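Local coordinates for protein thiol-activated cytolysin (Desulfobulbus propionicus, PDB 6NAL) that probably forms pores in target membranes as a thiol-activated, cholesterol-dependent cytolysin-family toxin of a Gram-negative bacterium, at residues 187-192 / 260-265; 250-255 / 284-289; 268-273 / 314-319. All blocks are in the same frame, centred on the assembly; numbering follows the deposited sequence.

Contact 1 (187-192 / 260-265)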
loop_
_atom_site.group_PDB
_atom_site.type_symbol
_atom_site.label_atom_id
_atom_site.label_comp_id
_atom_site.label_asym_id
_atom_site.label_seq_id
_atom_site.Cartn_x
_atom_site.Cartn_y
_atom_site.Cartn_z
ATOM N N SER A 187 -1.109 3.843 -21.602
ATOM C CA SER A 187 0.137 3.799 -20.860
ATOM C C SER A 187 1.220 3.146 -21.710
ATOM O O SER A 187 0.930 2.488 -22.727
ATOM C CB SER A 187 -0.043 3.016 -19.556
ATOM O OG SER A 187 -0.308 1.643 -19.828
ATOM N N VAL A 188 2.481 3.350 -21.298
ATOM C CA VAL A 188 3.631 2.928 -22.104
ATOM C C VAL A 188 4.663 2.220 -21.238
ATOM O O VAL A 188 5.101 2.743 -20.214
ATOM C CB VAL A 188 4.296 4.114 -22.833
ATOM C CG1 VAL A 188 5.474 3.666 -23.667
ATOM C CG2 VAL A 188 3.298 4.894 -23.692
ATOM N N TYR A 189 5.107 1.070 -21.685
ATOM C CA TYR A 189 6.219 0.385 -21.065
ATOM C C TYR A 189 7.367 0.194 -22.064
ATOM O O TYR A 189 7.158 -0.210 -23.208
ATOM C CB TYR A 189 5.705 -0.952 -20.535
ATOM C CG TYR A 189 6.654 -1.658 -19.633
ATOM C CD1 TYR A 189 6.719 -1.362 -18.303
ATOM C CD2 TYR A 189 7.494 -2.598 -20.116
ATOM C CE1 TYR A 189 7.606 -1.997 -17.459
ATOM C CE2 TYR A 189 8.388 -3.271 -19.267
ATOM C CZ TYR A 189 8.440 -2.950 -17.939
ATOM O OH TYR A 189 9.325 -3.583 -17.100
ATOM N N LEU A 190 8.588 0.395 -21.604
ATOM C CA LEU A 190 9.731 0.367 -22.512
ATOM C C LEU A 190 10.845 -0.540 -22.032
ATOM O O LEU A 190 11.300 -0.435 -20.893
ATOM C CB LEU A 190 10.297 1.755 -22.717
ATOM C CG LEU A 190 11.107 1.922 -24.003
ATOM C CD1 LEU A 190 10.178 2.017 -25.172
ATOM C CD2 LEU A 190 11.955 3.195 -23.861
ATOM N N ILE A 191 11.310 -1.400 -22.924
ATOM C CA ILE A 191 12.447 -2.270 -22.682
ATOM C C ILE A 191 13.558 -1.893 -23.648
ATOM O O ILE A 191 13.311 -1.652 -24.834
ATOM C CB ILE A 191 12.033 -3.747 -22.871
ATOM C CG1 ILE A 191 10.973 -4.142 -21.840
ATOM C CG2 ILE A 191 13.224 -4.706 -22.775
ATOM C CD1 ILE A 191 10.377 -5.492 -22.102
ATOM N N ARG A 192 14.789 -1.916 -23.152
ATOM C CA ARG A 192 15.954 -1.730 -23.978
ATOM C C ARG A 192 16.975 -2.818 -23.741
ATOM O O ARG A 192 17.386 -3.031 -22.608
ATOM C CB ARG A 192 16.616 -0.403 -23.693
ATOM C CG ARG A 192 17.641 -0.087 -24.700
ATOM C CD ARG A 192 18.525 1.057 -24.309
ATOM N NE ARG A 192 19.088 0.882 -22.986
ATOM C CZ ARG A 192 19.854 1.782 -22.396
ATOM N NH1 ARG A 192 20.139 2.900 -23.060
ATOM N NH2 ARG A 192 20.317 1.567 -21.165
ATOM N N THR A 260 1.745 -7.626 -16.693
ATOM C CA THR A 260 1.645 -8.553 -17.812
ATOM C C THR A 260 2.993 -8.694 -18.515
ATOM O O THR A 260 3.467 -9.811 -18.757
ATOM C CB THR A 260 0.539 -8.077 -18.774
ATOM O OG1 THR A 260 -0.646 -7.783 -18.025
ATOM C CG2 THR A 260 0.184 -9.201 -19.760
ATOM N N ILE A 261 3.626 -7.561 -18.838
ATOM C CA ILE A 261 4.923 -7.594 -19.496
ATOM C C ILE A 261 5.986 -8.197 -18.584
ATOM O O ILE A 261 6.954 -8.805 -19.065
ATOM C CB ILE A 261 5.369 -6.179 -19.933
ATOM C CG1 ILE A 261 4.368 -5.498 -20.838
ATOM C CG2 ILE A 261 6.764 -6.231 -20.642
ATOM C CD1 ILE A 261 3.904 -6.407 -21.920
ATOM N N LYS A 262 5.919 -7.924 -17.279
ATOM C CA LYS A 262 6.988 -8.412 -16.407
ATOM C C LYS A 262 6.944 -9.924 -16.281
ATOM O O LYS A 262 7.946 -10.537 -15.909
ATOM C CB LYS A 262 6.913 -7.767 -15.016
ATOM C CG LYS A 262 7.694 -6.460 -14.884
ATOM C CD LYS A 262 8.545 -6.400 -13.628
ATOM C CE LYS A 262 9.439 -5.159 -13.596
ATOM N NZ LYS A 262 8.688 -3.874 -13.320
ATOM N N GLY A 263 5.833 -10.535 -16.642
ATOM C CA GLY A 263 5.726 -11.964 -16.490
ATOM C C GLY A 263 5.911 -12.695 -17.800
ATOM O O GLY A 263 6.094 -13.917 -17.835
ATOM N N THR A 264 5.849 -11.955 -18.895
ATOM C CA THR A 264 6.027 -12.556 -20.205
ATOM C C THR A 264 7.291 -12.090 -20.906
ATOM O O THR A 264 7.636 -12.672 -21.944
ATOM C CB THR A 264 4.817 -12.287 -21.123
ATOM O OG1 THR A 264 4.717 -10.894 -21.413
ATOM C CG2 THR A 264 3.513 -12.739 -20.481
ATOM N N CYS A 265 7.998 -11.078 -20.369
ATOM C CA CYS A 265 9.228 -10.582 -20.980
ATOM C C CYS A 265 10.282 -10.289 -19.926
ATOM O O CYS A 265 9.970 -9.901 -18.799
ATOM C CB CYS A 265 9.002 -9.310 -21.827
ATOM S SG CYS A 265 10.460 -8.796 -22.851
#
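Tyr189 and Ile261 meet because both chi1 torsions send a carbon away from the main-chain N and across the gap: CG of Tyr189 lies anti to N (chi1 -168°), and in Ile261 the CG2 methyl takes that place while CG1 sits beside N. Methyl CG2 of Ile261 then rests obliquely on one side of the phenol, 3.6 Å from Tyr189 CE2 and 3.7 Å from CD2; the ring and the isoleucine point opposite ways and overlap along their flanks.

Two residues on, on the side of the strand that faces the helix, Ile191 reaches over with its extended chain. Its CD1 comes within 3.4 Å of Cys265 SG, a close apolar contact, and also touches Ile261 CG2 at 4.0 Å. At the exposed margin the chain of Lys262, kinked at chi2 and chi4, crosses the tyrosine roughly at right angles, with CE 3.8 Å from Tyr189 OH. The polar ends look elsewhere, the hydroxyl bonding to Ser150 OG and the amine forming a salt bridge with Glu258. Phe248 of strand 232-250 fills in beside Ile191 and Ile261.

This is helix-on-sheet packing, the segment axes inclined by 26°. It suits the central sheet of a cytolysin's domain 3, where helix 254-264 probably belongs to the second transmembrane-hairpin bundle before it unfolds.

Contact 2 (250-255 / 284-289)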
loop_
_atom_site.group_PDB
_atom_site.type_symbol
_atom_site.label_atom_id
_atom_site.label_comp_id
_atom_site.label_asym_id
_atom_site.label_seq_id
_atom_site.Cartn_x
_atom_site.Cartn_y
_atom_site.Cartn_z
ATOM N N SER A 250 -0.716 0.356 -24.379
ATOM C CA SER A 250 -1.960 -0.331 -24.058
ATOM C C SER A 250 -2.946 0.648 -23.460
ATOM O O SER A 250 -2.549 1.642 -22.859
ATOM C CB SER A 250 -1.708 -1.461 -23.066
ATOM O OG SER A 250 -2.883 -2.192 -22.838
ATOM N N LYS A 251 -4.237 0.356 -23.598
ATOM C CA LYS A 251 -5.225 1.088 -22.810
ATOM C C LYS A 251 -5.381 0.505 -21.410
ATOM O O LYS A 251 -5.985 1.158 -20.552
ATOM C CB LYS A 251 -6.555 1.136 -23.568
ATOM C CG LYS A 251 -6.515 2.165 -24.702
ATOM C CD LYS A 251 -7.832 2.286 -25.396
ATOM C CE LYS A 251 -8.275 3.780 -25.533
ATOM N NZ LYS A 251 -8.502 4.209 -26.956
ATOM N N LEU A 252 -4.893 -0.719 -21.177
ATOM C CA LEU A 252 -4.751 -1.244 -19.823
ATOM C C LEU A 252 -4.126 -0.232 -18.876
ATOM O O LEU A 252 -3.475 0.721 -19.316
ATOM C CB LEU A 252 -3.866 -2.485 -19.769
ATOM C CG LEU A 252 -4.188 -3.720 -20.603
ATOM C CD1 LEU A 252 -3.060 -4.780 -20.580
ATOM C CD2 LEU A 252 -5.512 -4.304 -20.116
ATOM N N SER A 253 -4.322 -0.423 -17.574
ATOM C CA SER A 253 -3.694 0.422 -16.574
ATOM C C SER A 253 -2.185 0.184 -16.534
ATOM O O SER A 253 -1.701 -0.903 -16.877
ATOM C CB SER A 253 -4.282 0.100 -15.219
ATOM O OG SER A 253 -3.803 -1.175 -14.809
ATOM N N SER A 254 -1.449 1.213 -16.085
ATOM C CA SER A 254 -0.015 1.079 -15.864
ATOM C C SER A 254 0.307 -0.183 -15.082
ATOM O O SER A 254 1.272 -0.888 -15.375
ATOM C CB SER A 254 0.524 2.285 -15.100
ATOM O OG SER A 254 -0.068 3.452 -15.566
ATOM N N THR A 255 -0.438 -0.425 -14.011
ATOM C CA THR A 255 -0.098 -1.522 -13.118
ATOM C C THR A 255 -0.290 -2.856 -13.827
ATOM O O THR A 255 0.536 -3.767 -13.696
ATOM C CB THR A 255 -0.960 -1.459 -11.857
ATOM O OG1 THR A 255 -0.694 -0.233 -11.141
ATOM C CG2 THR A 255 -0.700 -2.692 -11.000
ATOM N N LEU A 284 -3.102 -9.549 -23.206
ATOM C CA LEU A 284 -2.092 -9.490 -24.264
ATOM C C LEU A 284 -2.629 -8.922 -25.567
ATOM O O LEU A 284 -1.941 -8.153 -26.251
ATOM C CB LEU A 284 -1.552 -10.879 -24.554
ATOM C CG LEU A 284 -0.974 -11.539 -23.326
ATOM C CD1 LEU A 284 -0.817 -13.038 -23.538
ATOM C CD2 LEU A 284 0.340 -10.905 -23.011
ATOM N N SER A 285 -3.848 -9.306 -25.941
ATOM C CA SER A 285 -4.429 -8.828 -27.188
ATOM C C SER A 285 -4.569 -7.322 -27.195
ATOM O O SER A 285 -4.724 -6.725 -28.259
ATOM C CB SER A 285 -5.799 -9.468 -27.390
ATOM O OG SER A 285 -6.661 -9.135 -26.307
ATOM N N GLN A 286 -4.543 -6.700 -26.028
ATOM C CA GLN A 286 -4.707 -5.266 -25.902
ATOM C C GLN A 286 -3.384 -4.534 -25.906
ATOM O O GLN A 286 -3.366 -3.330 -25.666
ATOM C CB GLN A 286 -5.454 -4.945 -24.604
ATOM C CG GLN A 286 -6.960 -5.185 -24.677
ATOM C CD GLN A 286 -7.604 -5.180 -23.315
ATOM O OE1 GLN A 286 -7.890 -6.241 -22.785
ATOM N NE2 GLN A 286 -7.845 -3.992 -22.741
ATOM N N ILE A 287 -2.277 -5.235 -26.121
ATOM C CA ILE A 287 -0.940 -4.643 -26.065
ATOM C C ILE A 287 -0.352 -4.592 -27.470
ATOM O O ILE A 287 -0.131 -5.629 -28.106
ATOM C CB ILE A 287 -0.038 -5.422 -25.093
ATOM C CG1 ILE A 287 -0.724 -5.464 -23.717
ATOM C CG2 ILE A 287 1.319 -4.778 -24.978
ATOM C CD1 ILE A 287 0.027 -6.246 -22.648
ATOM N N ASP A 288 -0.084 -3.375 -27.934
ATOM C CA ASP A 288 0.576 -3.124 -29.213
ATOM C C ASP A 288 2.095 -3.040 -29.037
ATOM O O ASP A 288 2.585 -2.252 -28.220
ATOM C CB ASP A 288 0.091 -1.810 -29.832
ATOM C CG ASP A 288 -1.362 -1.855 -30.306
ATOM O OD1 ASP A 288 -1.915 -2.963 -30.530
ATOM O OD2 ASP A 288 -1.953 -0.757 -30.461
ATOM N N VAL A 289 2.837 -3.801 -29.841
ATOM C CA VAL A 289 4.293 -3.871 -29.742
ATOM C C VAL A 289 4.927 -3.114 -30.904
ATOM O O VAL A 289 4.481 -3.218 -32.051
ATOM C CB VAL A 289 4.785 -5.332 -29.723
ATOM C CG1 VAL A 289 6.276 -5.369 -29.419
ATOM C CG2 VAL A 289 3.984 -6.161 -28.744
#
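Ser250 OG hands its proton to Gln286 O at 3.1 Å, the one hydrogen bond between the two segments. The hydroxyl stands above the carbonyl plane, 57° out of it, so the bond misses the lone-pair directions and is not an ideal one. The same oxygen accepts the backbone N-H of Leu252, with N 3.0 Å from Ser250 OG and an N-H...O angle of 141°, which closes an ST turn. With OG anti to the backbone N (chi1 -175°), the hydroxyl lies beside the residue's own carbonyl carbon, where it meets both the N-H of Leu252 and the carbonyl of Gln286.

Leu252 supplies the apolar half of the first shell. Its CD1 branch meets Ile287 at about a right angle, 4.0 Å from CG1, while its CD2 branch packs on the end of the Gln286 side chain, 3.9 Å from CD. That leucine therefore straddles two consecutive residues of the other segment.

A second shell sets these groups in place. The type I turn from Leu284 to Ile287, closed by Ile287 N to Leu284 O at 2.9 Å, presents the Gln286 carbonyl and leads into strand 287-294. On the other segment, Ser253 caps the N-terminus of helix 254-264 by bonding to Glu256 N, and the main chain of Ser250 pairs with Ser187 on the next strand. Leu257 and Ile261, from that helix, cover Ile287.

Charge contributes little here: Lys251 leads away toward Glu184 in a long, weak ion pair. The chemistry is thus that of a modest neutral join, in which one serine hydroxyl serves as both donor, in an off-plane bond, and acceptor, beside a small leucine-isoleucine patch.

Contact 3 (268-273 / 314-319)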
loop_
_atom_site.group_PDB
_atom_site.type_symbol
_atom_site.label_atom_id
_atom_site.label_comp_id
_atom_site.label_asym_id
_atom_site.label_seq_id
_atom_site.Cartn_x
_atom_site.Cartn_y
_atom_site.Cartn_z
ATOM N N ASP A 268 15.824 -12.537 -21.005
ATOM C CA ASP A 268 15.933 -13.695 -21.895
ATOM C C ASP A 268 15.039 -13.605 -23.118
ATOM O O ASP A 268 15.172 -14.427 -24.028
ATOM C CB ASP A 268 15.589 -15.004 -21.173
ATOM C CG ASP A 268 16.601 -15.358 -20.098
ATOM O OD1 ASP A 268 17.830 -15.190 -20.333
ATOM O OD2 ASP A 268 16.161 -15.790 -19.013
ATOM N N GLY A 269 14.125 -12.643 -23.151
ATOM C CA GLY A 269 13.259 -12.471 -24.285
ATOM C C GLY A 269 11.824 -12.655 -23.831
ATOM O O GLY A 269 11.480 -12.397 -22.730
ATOM N N LEU A 270 11.033 -13.124 -24.800
ATOM C CA LEU A 270 9.610 -13.296 -24.534
ATOM C C LEU A 270 9.296 -14.781 -24.382
ATOM O O LEU A 270 9.495 -15.561 -25.300
ATOM C CB LEU A 270 8.721 -12.683 -25.623
ATOM C CG LEU A 270 8.667 -11.166 -25.556
ATOM C CD1 LEU A 270 10.031 -10.555 -25.703
ATOM C CD2 LEU A 270 7.780 -10.792 -26.723
ATOM N N LYS A 271 8.936 -15.191 -23.184
ATOM C CA LYS A 271 8.520 -16.561 -22.863
ATOM C C LYS A 271 7.022 -16.444 -22.571
ATOM O O LYS A 271 6.580 -16.313 -21.419
ATOM C CB LYS A 271 9.340 -17.059 -21.675
ATOM C CG LYS A 271 8.911 -18.414 -21.175
ATOM C CD LYS A 271 9.344 -18.690 -19.712
ATOM C CE LYS A 271 8.557 -17.797 -18.703
ATOM N NZ LYS A 271 7.374 -18.449 -18.155
ATOM N N ILE A 272 6.233 -16.431 -23.633
ATOM C CA ILE A 272 4.788 -16.410 -23.527
ATOM C C ILE A 272 4.300 -17.690 -24.159
ATOM O O ILE A 272 4.605 -17.961 -25.324
ATOM C CB ILE A 272 4.166 -15.207 -24.225
ATOM C CG1 ILE A 272 2.653 -15.282 -24.079
ATOM C CG2 ILE A 272 4.530 -15.230 -25.682
ATOM C CD1 ILE A 272 1.961 -14.067 -24.640
ATOM N N ASP A 273 3.554 -18.479 -23.401
ATOM C CA ASP A 273 3.204 -19.811 -23.864
ATOM C C ASP A 273 1.738 -20.119 -23.578
ATOM O O ASP A 273 1.067 -19.455 -22.777
ATOM C CB ASP A 273 4.118 -20.876 -23.233
ATOM C CG ASP A 273 4.014 -22.230 -23.935
ATOM O OD1 ASP A 273 3.692 -22.262 -25.147
ATOM O OD2 ASP A 273 4.230 -23.263 -23.273
ATOM N N LYS A 314 9.350 -14.331 -33.717
ATOM C CA LYS A 314 10.078 -13.329 -34.486
ATOM C C LYS A 314 10.762 -12.320 -33.567
ATOM O O LYS A 314 11.840 -11.819 -33.889
ATOM C CB LYS A 314 9.170 -12.591 -35.477
ATOM C CG LYS A 314 9.987 -11.553 -36.313
ATOM C CD LYS A 314 9.435 -11.253 -37.707
ATOM C CE LYS A 314 8.172 -10.401 -37.655
ATOM N NZ LYS A 314 7.155 -10.848 -38.684
ATOM N N ILE A 315 10.171 -11.997 -32.420
ATOM C CA ILE A 315 10.808 -11.006 -31.545
ATOM C C ILE A 315 12.064 -11.580 -30.917
ATOM O O ILE A 315 13.122 -10.935 -30.883
ATOM C CB ILE A 315 9.823 -10.494 -30.480
ATOM C CG1 ILE A 315 8.775 -9.617 -31.165
ATOM C CG2 ILE A 315 10.586 -9.735 -29.445
ATOM C CD1 ILE A 315 7.737 -9.097 -30.306
ATOM N N ASN A 316 11.968 -12.811 -30.418
ATOM C CA ASN A 316 13.097 -13.431 -29.741
ATOM C C ASN A 316 14.231 -13.624 -30.685
ATOM O O ASN A 316 15.391 -13.599 -30.293
ATOM C CB ASN A 316 12.693 -14.772 -29.152
ATOM C CG ASN A 316 11.913 -14.581 -27.899
ATOM O OD1 ASN A 316 12.214 -13.658 -27.140
ATOM N ND2 ASN A 316 10.899 -15.390 -27.684
ATOM N N ARG A 317 13.917 -13.792 -31.941
ATOM C CA ARG A 317 14.986 -13.918 -32.901
ATOM C C ARG A 317 15.689 -12.605 -33.132
ATOM O O ARG A 317 16.927 -12.552 -33.151
ATOM C CB ARG A 317 14.440 -14.444 -34.200
ATOM C CG ARG A 317 15.642 -15.146 -35.060
ATOM C CD ARG A 317 14.869 -15.529 -36.278
ATOM N NE ARG A 317 13.471 -15.961 -35.965
ATOM C CZ ARG A 317 12.348 -15.612 -36.559
ATOM N NH1 ARG A 317 12.434 -14.999 -37.695
ATOM N NH2 ARG A 317 11.237 -16.059 -35.954
ATOM N N ILE A 318 14.907 -11.545 -33.398
ATOM C CA ILE A 318 15.477 -10.210 -33.468
ATOM C C ILE A 318 16.370 -9.944 -32.272
ATOM O O ILE A 318 17.418 -9.314 -32.410
ATOM C CB ILE A 318 14.381 -9.145 -33.565
ATOM C CG1 ILE A 318 13.604 -9.264 -34.870
ATOM C CG2 ILE A 318 15.051 -7.791 -33.443
ATOM C CD1 ILE A 318 12.177 -8.723 -34.731
ATOM N N ILE A 319 15.971 -10.401 -31.069
ATOM C CA ILE A 319 16.728 -10.060 -29.861
ATOM C C ILE A 319 18.028 -10.845 -29.784
ATOM O O ILE A 319 19.009 -10.377 -29.201
ATOM C CB ILE A 319 15.892 -10.314 -28.587
ATOM C CG1 ILE A 319 14.768 -9.318 -28.457
ATOM C CG2 ILE A 319 16.745 -10.254 -27.331
ATOM C CD1 ILE A 319 13.771 -9.718 -27.422
#
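Within 314-319 the contact opens at Ile315, its CG2 methyl 3.9 Å from Leu270 CD1; its CD1 also reaches the other branch of that leucine, so the fork of Leu270 sits against the isoleucine.

Asn316 follows and does the polar work. With CG beside its own backbone N (chi1 -77°), the carboxamide extends to the main chain of Leu270 and bonds it twice. Leu270 N donates to Asn316 OD1 at 2.7 Å, nearly straight at 173°, and Asn316 ND2 donates to Leu270 O at 2.8 Å. Each donor lies in the acceptor's carbonyl plane on a lone pair, which fixes the amide's rotation and orientation. Gly269, without a side chain, lets OD1 approach its CA to 3.3 Å. One turn after Ile315, Ile319 closes the apolar row, its CD1 4.2 Å from Leu270 CD1.

Helix 309-320 thus packs on two neighbours at once, the short hairpin of strands 265-266 and 269-270 and the longer strand 287-294. Val312 and Trp320 add to its hold on the hairpin side, while Ile315 also packs on Val289 and Ile291, and Ile318 on Val293, of strand 287-294.

Overall arrangement
Contacts 1 and 3 are largely buried, whereas contact 2 is only partly buried. Helix 254-264 runs through contacts 1 and 2: it lays its last turn on the sheet in the first and begins in the second, and Thr260 packs on Leu284 to join the two. Contact 3 joins contact 1 directly, since Cys265 SG touches Leu270 CD1 and Thr264 O probably accepts from Lys271 N. Leu284 and Ile272 tie it back to contact 2. The chemistry shifts accordingly: apolar packing between strand and helix at 187-192/260-265, a single serine hydroxyl bond beside leucine at 250-255/284-289, and a paired amide-backbone grip at 268-273/314-319.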